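Local coordinates for protein ComZ (Thermus thermophilus, PDB 6QVI) that probably acts as a DNA receptor at the pilus tip, a competence-associated pilin that carries a beta-solenoid domain on a pseudopilin-like domain, at residues E193-N196 against Y202-V205; N184-T189 against V495-P500; T195-P200 against P386-A391. One frame throughout, in Å; residues are numbered along the deposited sequence.

Contact 1: E193-N196 against Y202-V205; sequences EVTN and YRQV
T195 and R203 meet where the long loop after strand 180-187 turns back toward its antiparallel partner, strand 204-205, on the surface of the beta-solenoid domain. R203 sits just ahead of strand 204-205, so two limbs of one connecting loop meet here. R203 does most of the reaching. Its CB points toward T195, and the chain then bends at chi2 (-129°), which carries CD past the threonine methyl and brings the guanidinium up to the backbone. The aliphatic touch is T195 CG2 against R203 CD at 3.5 Å. That methyl is available because it stands anti to the threonine's own backbone N (chi1 -43°, the angle of OG1), while OG1 stands beside the backbone N and is weakly hydrogen-bonded to the carbonyl of L188. Beyond CD, R203 NH1 lies 2.7 Å from T195 O; the carbonyl approaches the guanidinium obliquely, neither squarely over its face nor in line with its edge. N196 adds a looser polar neighbour. Its CB leads away from R203, yet the amide swings back and sets its oxygen near the guanidinium plane, at the edge, with amide and guanidinium planes 69° apart. The R203 side chain also packs on V198, and its backbone is hydrogen-bonded to L188, so the base of this long side chain is tied to the residue just past the end of strand 180-187. The outermost approach is N196 OD1 to R203 NH1, at 3.7 Å.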
# COMPACT_ATOMS: atom_id res chain seq x y z
N GLU A 193 10.94 4.75 -23.76
CA GLU A 193 12.02 5.52 -23.15
C GLU A 193 11.61 6.14 -21.81
O GLU A 193 11.81 7.33 -21.55
CB GLU A 193 12.53 6.57 -24.13
CG GLU A 193 12.77 6.01 -25.55
CD GLU A 193 13.75 4.84 -25.61
OE1 GLU A 193 14.92 5.06 -25.99
OE2 GLU A 193 13.35 3.69 -25.31
N VAL A 194 11.05 5.30 -20.94
CA VAL A 194 10.68 5.68 -19.59
C VAL A 194 11.51 4.96 -18.55
O VAL A 194 11.29 5.14 -17.35
CB VAL A 194 9.18 5.45 -19.30
CG1 VAL A 194 8.35 5.98 -20.45
CG2 VAL A 194 8.90 3.96 -19.02
N THR A 195 12.40 4.08 -18.98
CA THR A 195 13.19 3.31 -18.04
C THR A 195 14.24 4.13 -17.34
O THR A 195 14.81 3.67 -16.35
CB THR A 195 13.86 2.17 -18.79
OG1 THR A 195 12.91 1.60 -19.69
CG2 THR A 195 14.38 1.12 -17.82
N ASN A 196 14.55 5.30 -17.86
CA ASN A 196 15.59 6.03 -17.18
C ASN A 196 14.99 6.93 -16.09
O ASN A 196 15.70 7.78 -15.56
CB ASN A 196 16.43 6.85 -18.14
CG ASN A 196 17.77 6.14 -18.46
OD1 ASN A 196 18.54 5.70 -17.59
ND2 ASN A 196 18.07 6.13 -19.77
N TYR A 202 14.27 -1.59 -9.67
CA TYR A 202 12.83 -1.50 -9.87
C TYR A 202 12.43 -1.59 -11.33
O TYR A 202 11.24 -1.42 -11.63
CB TYR A 202 12.31 -0.19 -9.25
CG TYR A 202 12.29 -0.21 -7.73
CD1 TYR A 202 13.41 0.20 -7.02
CD2 TYR A 202 11.18 -0.64 -7.02
CE1 TYR A 202 13.43 0.20 -5.64
CE2 TYR A 202 11.18 -0.65 -5.63
CZ TYR A 202 12.32 -0.23 -4.95
OH TYR A 202 12.36 -0.23 -3.58
N ARG A 203 13.37 -1.84 -12.25
CA ARG A 203 12.99 -1.79 -13.67
C ARG A 203 12.34 -3.08 -14.17
O ARG A 203 11.50 -3.02 -15.07
CB ARG A 203 14.21 -1.42 -14.53
CG ARG A 203 15.23 -0.56 -13.82
CD ARG A 203 15.65 0.68 -14.60
NE ARG A 203 16.79 1.33 -13.96
CZ ARG A 203 17.53 2.28 -14.52
NH1 ARG A 203 17.26 2.73 -15.74
NH2 ARG A 203 18.56 2.80 -13.84
N GLN A 204 12.71 -4.25 -13.63
CA GLN A 204 11.98 -5.48 -13.91
C GLN A 204 11.78 -6.24 -12.62
O GLN A 204 12.74 -6.70 -12.00
CB GLN A 204 12.65 -6.39 -14.95
CG GLN A 204 14.16 -6.56 -14.89
CD GLN A 204 14.89 -5.33 -15.38
OE1 GLN A 204 15.04 -4.37 -14.64
NE2 GLN A 204 15.34 -5.34 -16.64
N VAL A 205 10.52 -6.41 -12.26
CA VAL A 205 10.11 -7.13 -11.07
C VAL A 205 9.24 -8.28 -11.54
O VAL A 205 8.39 -8.10 -12.43
CB VAL A 205 9.33 -6.20 -10.09
CG1 VAL A 205 8.45 -7.00 -9.10
CG2 VAL A 205 10.27 -5.22 -9.33

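Contact 2: N184-T189 against V495-P500; sequences NRYDLT and VYIRIP
Y186 reaches from the end of strand 180-187 across to V495 and Y496, which end strand 491-496, and to I497 just beyond it. Its CB points toward V495 and already lies 4.0 Å from V495 CG1. CG then takes the crowded position between the backbone N and the carbonyl carbon (chi1 69°), which lays the ring across the valine at about a right angle. The same methyl serves the first part of the ring: V495 CG1 is 3.6 Å from Y186 CD1 and sits over one face, a CH-pi contact with 4.0 Å to the centroid and 29° off the ring normal. V495 presents this branch by holding CG1 anti to its own backbone N. One atom further out, Y186 CE1 passes 3.4 Å from the carbonyl oxygen of Y496, which comes at the ring obliquely. At the tip, Y186 OH lies 4.0 Å from I497 CG1, while its polar partner is on the far limb of the local loop: the hydroxyl is hydrogen-bonded to the carbonyl of Y202, and this bond fixes the outer end of a buried ring. A leucine here would probably leave the Y202 carbonyl without that hydroxyl and V495 CG1 without an aromatic face to pack on. V495 and I497 also touch F467 of strand 465-467, whereas V205 and L208 border the tyrosine. Strand 153-157 pairs in parallel with both 180-187 and 491-496, and Y186 packs on V495 near the ends of these strands, consistent with the buried interior of the beta-solenoid domain.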
# COMPACT_ATOMS: atom_id res chain seq x y z
N ASN A 184 1.34 -10.39 -12.78
CA ASN A 184 2.13 -10.26 -11.56
C ASN A 184 3.59 -10.01 -11.87
O ASN A 184 4.48 -10.32 -11.06
CB ASN A 184 1.94 -11.45 -10.62
CG ASN A 184 2.63 -11.22 -9.31
OD1 ASN A 184 2.12 -10.51 -8.44
ND2 ASN A 184 3.82 -11.81 -9.15
N ARG A 185 3.86 -9.46 -13.04
CA ARG A 185 5.18 -8.92 -13.31
C ARG A 185 5.05 -7.86 -14.38
O ARG A 185 4.02 -7.72 -15.05
CB ARG A 185 6.12 -10.06 -13.71
CG ARG A 185 5.50 -11.00 -14.72
CD ARG A 185 6.47 -11.47 -15.77
NE ARG A 185 6.53 -10.50 -16.86
CZ ARG A 185 7.64 -10.23 -17.53
NH1 ARG A 185 8.77 -10.85 -17.22
NH2 ARG A 185 7.61 -9.33 -18.51
N TYR A 186 6.13 -7.09 -14.53
CA TYR A 186 6.23 -6.03 -15.52
C TYR A 186 7.71 -5.92 -15.87
O TYR A 186 8.57 -6.35 -15.11
CB TYR A 186 5.65 -4.68 -15.06
CG TYR A 186 6.44 -3.98 -13.97
CD1 TYR A 186 5.94 -3.86 -12.69
CD2 TYR A 186 7.70 -3.44 -14.23
CE1 TYR A 186 6.68 -3.22 -11.69
CE2 TYR A 186 8.44 -2.83 -13.24
CZ TYR A 186 7.93 -2.72 -11.98
OH TYR A 186 8.69 -2.08 -11.01
N ASP A 187 7.99 -5.35 -17.03
CA ASP A 187 9.35 -4.90 -17.30
C ASP A 187 9.28 -3.62 -18.12
O ASP A 187 8.62 -3.60 -19.16
CB ASP A 187 10.15 -6.03 -17.97
CG ASP A 187 11.44 -5.56 -18.57
OD1 ASP A 187 12.50 -5.77 -17.93
OD2 ASP A 187 11.39 -4.95 -19.66
N LEU A 188 9.99 -2.57 -17.67
CA LEU A 188 9.78 -1.22 -18.19
C LEU A 188 10.55 -0.96 -19.47
O LEU A 188 10.44 0.15 -20.01
CB LEU A 188 10.20 -0.15 -17.19
N THR A 189 11.28 -1.94 -19.98
CA THR A 189 11.85 -1.83 -21.31
C THR A 189 10.80 -1.82 -22.41
O THR A 189 11.08 -1.33 -23.51
CB THR A 189 12.81 -2.99 -21.49
OG1 THR A 189 12.06 -4.20 -21.60
CG2 THR A 189 13.71 -3.09 -20.25
N VAL A 495 0.46 0.08 -14.07
CA VAL A 495 1.61 -0.70 -13.67
C VAL A 495 1.91 -0.37 -12.22
O VAL A 495 2.29 0.76 -11.90
CB VAL A 495 2.81 -0.41 -14.57
CG1 VAL A 495 4.04 -1.18 -14.10
CG2 VAL A 495 2.44 -0.80 -16.00
N TYR A 496 1.69 -1.34 -11.35
CA TYR A 496 1.90 -1.08 -9.94
C TYR A 496 3.38 -1.04 -9.65
O TYR A 496 4.10 -2.01 -9.90
CB TYR A 496 1.18 -2.11 -9.09
CG TYR A 496 1.56 -1.99 -7.63
CD1 TYR A 496 1.74 -3.11 -6.86
CD2 TYR A 496 1.65 -0.75 -7.01
CE1 TYR A 496 2.06 -3.00 -5.54
CE2 TYR A 496 1.98 -0.63 -5.67
CZ TYR A 496 2.18 -1.77 -4.94
OH TYR A 496 2.51 -1.67 -3.61
N ILE A 497 3.84 0.07 -9.10
CA ILE A 497 5.22 0.22 -8.67
C ILE A 497 5.21 0.55 -7.19
O ILE A 497 4.80 1.64 -6.79
CB ILE A 497 5.95 1.30 -9.46
CG1 ILE A 497 6.01 0.95 -10.93
CG2 ILE A 497 7.36 1.50 -8.93
CD1 ILE A 497 6.85 1.92 -11.76
N ARG A 498 5.70 -0.38 -6.38
CA ARG A 498 5.74 -0.18 -4.94
C ARG A 498 6.59 1.04 -4.63
O ARG A 498 7.63 1.26 -5.24
CB ARG A 498 6.32 -1.42 -4.27
CG ARG A 498 6.97 -1.21 -2.92
CD ARG A 498 7.68 -2.50 -2.44
NE ARG A 498 6.77 -3.45 -1.79
CZ ARG A 498 7.01 -4.75 -1.66
NH1 ARG A 498 8.13 -5.28 -2.13
NH2 ARG A 498 6.13 -5.53 -1.04
N ILE A 499 6.11 1.87 -3.72
CA ILE A 499 6.87 3.00 -3.20
C ILE A 499 7.23 2.70 -1.76
O ILE A 499 6.32 2.46 -0.94
CB ILE A 499 6.12 4.34 -3.36
CG1 ILE A 499 5.49 4.44 -4.74
CG2 ILE A 499 7.06 5.50 -3.14
CD1 ILE A 499 4.80 5.79 -5.00
N PRO A 500 8.52 2.65 -1.40
CA PRO A 500 8.93 2.32 -0.03
C PRO A 500 8.33 3.27 1.00
O PRO A 500 8.13 4.46 0.72
CB PRO A 500 10.46 2.43 -0.08
CG PRO A 500 10.78 3.20 -1.34
CD PRO A 500 9.67 2.89 -2.30

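Contact 3: T195-P200 against P386-A391; sequences TNRVEP and PVDYRA
R197 and D388 meet at about a right angle: the arginine comes out of the loop between strands 180-187 and 204-205 end first, and the aspartate, near the start of strand 387-392, offers its carboxylate across the path. The backbones stay well apart, so the whole contact is made by two side chains. R197 CB points toward D388, and bends at chi2 and chi3 (-47° and -103°) then turn the guanidinium so that an edge, and not a face, meets the acid. The aspartate's own CB bond does not aim at the arginine, but its carboxylate ends up closer. OD1 lies near the guanidinium plane, 2.6 Å from R197 NH2, and this pair is a salt bridge. The second oxygen is less close, with D388 OD2 at 3.3 Å from R197 NH2, and the two flat groups are turned 63° against each other. This is therefore a one-nitrogen approach and not the flat, two-pronged pairing of guanidinium and carboxylate. R197 NE is engaged in another direction, as donor to the carbonyl of P421, which fixes how the guanidinium can rotate. Strand 419-421, which runs parallel beside 387-392, also supplies L420 as packing for the arginine, and M449 touches it too. D388 is buried and its side chain lies against that of D422. The positive charge of R197 would therefore be expected to offset a carboxylate held away from solvent and close to a second acid, favouring the ionised form of D388.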
# COMPACT_ATOMS: atom_id res chain seq x y z
N THR A 195 12.40 4.08 -18.98
CA THR A 195 13.19 3.31 -18.04
C THR A 195 14.24 4.13 -17.34
O THR A 195 14.81 3.67 -16.35
CB THR A 195 13.86 2.17 -18.79
OG1 THR A 195 12.91 1.60 -19.69
CG2 THR A 195 14.38 1.12 -17.82
N ASN A 196 14.55 5.30 -17.86
CA ASN A 196 15.59 6.03 -17.18
C ASN A 196 14.99 6.93 -16.09
O ASN A 196 15.70 7.78 -15.56
CB ASN A 196 16.43 6.85 -18.14
CG ASN A 196 17.77 6.14 -18.46
OD1 ASN A 196 18.54 5.70 -17.59
ND2 ASN A 196 18.07 6.13 -19.77
N ARG A 197 13.67 6.84 -15.88
CA ARG A 197 12.96 7.46 -14.75
C ARG A 197 12.90 6.58 -13.49
O ARG A 197 12.45 7.06 -12.44
CB ARG A 197 11.54 7.84 -15.18
CG ARG A 197 11.48 8.50 -16.56
CD ARG A 197 12.52 9.59 -16.68
NE ARG A 197 12.01 10.93 -16.54
CZ ARG A 197 11.69 11.69 -17.58
NH1 ARG A 197 11.80 11.23 -18.82
NH2 ARG A 197 11.23 12.90 -17.38
N VAL A 198 13.23 5.28 -13.58
CA VAL A 198 13.08 4.33 -12.47
C VAL A 198 14.44 3.80 -12.04
O VAL A 198 15.37 3.66 -12.84
CB VAL A 198 12.11 3.19 -12.85
CG1 VAL A 198 10.87 3.76 -13.48
CG2 VAL A 198 12.76 2.20 -13.80
N GLU A 199 14.53 3.51 -10.74
CA GLU A 199 15.71 2.91 -10.11
C GLU A 199 16.01 1.53 -10.70
O GLU A 199 15.09 0.78 -11.02
CB GLU A 199 15.49 2.77 -8.60
CG GLU A 199 15.43 4.08 -7.84
CD GLU A 199 16.80 4.56 -7.42
OE1 GLU A 199 17.19 5.68 -7.82
OE2 GLU A 199 17.50 3.82 -6.68
N PRO A 200 17.31 1.18 -10.89
CA PRO A 200 17.68 -0.15 -11.40
C PRO A 200 16.95 -1.33 -10.77
O PRO A 200 16.37 -2.16 -11.48
CB PRO A 200 19.18 -0.23 -11.11
CG PRO A 200 19.65 1.19 -11.13
CD PRO A 200 18.49 2.05 -10.68
N PRO A 386 3.54 18.11 -21.45
CA PRO A 386 4.51 17.25 -20.77
C PRO A 386 5.36 18.02 -19.77
O PRO A 386 5.79 19.16 -20.03
CB PRO A 386 5.36 16.70 -21.92
CG PRO A 386 4.43 16.65 -23.06
CD PRO A 386 3.48 17.82 -22.90
N VAL A 387 5.56 17.43 -18.61
CA VAL A 387 6.23 18.12 -17.56
C VAL A 387 6.98 17.18 -16.65
O VAL A 387 6.50 16.14 -16.33
CB VAL A 387 5.16 18.88 -16.77
CG1 VAL A 387 3.96 18.01 -16.59
CG2 VAL A 387 5.65 19.40 -15.45
N ASP A 388 8.17 17.57 -16.28
CA ASP A 388 9.03 16.82 -15.41
C ASP A 388 8.77 17.34 -14.04
O ASP A 388 8.55 18.52 -13.87
CB ASP A 388 10.47 17.12 -15.74
CG ASP A 388 11.13 16.02 -16.49
OD1 ASP A 388 10.45 15.35 -17.27
OD2 ASP A 388 12.34 15.85 -16.29
N TYR A 389 8.82 16.49 -13.03
CA TYR A 389 8.58 17.01 -11.72
C TYR A 389 9.72 16.77 -10.81
O TYR A 389 10.56 15.97 -11.09
CB TYR A 389 7.28 16.51 -11.14
CG TYR A 389 7.25 15.07 -10.71
CD1 TYR A 389 8.01 14.62 -9.67
CD2 TYR A 389 6.40 14.18 -11.33
CE1 TYR A 389 7.95 13.31 -9.28
CE2 TYR A 389 6.34 12.88 -10.94
CZ TYR A 389 7.12 12.45 -9.92
OH TYR A 389 7.04 11.15 -9.54
N ARG A 390 9.76 17.55 -9.75
CA ARG A 390 10.77 17.44 -8.73
C ARG A 390 10.01 17.74 -7.48
O ARG A 390 9.29 18.71 -7.43
CB ARG A 390 11.83 18.51 -8.91
CG ARG A 390 12.65 18.40 -10.18
CD ARG A 390 13.39 19.70 -10.44
NE ARG A 390 14.75 19.69 -9.93
CZ ARG A 390 15.80 20.07 -10.64
NH1 ARG A 390 15.63 20.48 -11.87
NH2 ARG A 390 17.01 20.03 -10.11
N ALA A 391 10.15 16.92 -6.46
CA ALA A 391 9.40 17.16 -5.25
C ALA A 391 10.14 16.80 -4.01
O ALA A 391 10.83 15.82 -3.97
CB ALA A 391 8.13 16.36 -5.29

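How the contacts relate
All three contacts involve strand 180-187 or the loop that leads from it to strand 204-205. Contacts 1 and 2, with centres about 8 Å apart, are joined directly through Y202 with Y186 and R203 with L188. Contacts 1 and 3 share T195 and N196 and have centres about 10 Å apart; T195 meets R203 of the same loop, whereas R197, two residues on, reaches strand 387-392. Contacts 2 and 3 are about 14 Å apart, between centres; L188 O, 2.9 Å from T195 OG1, joins contact 2 to both others. Contact 2 is buried and packs strand 180-187 on 491-496, while contact 3 carries the following loop to a separate sheet; a role in DNA binding cannot be read from them.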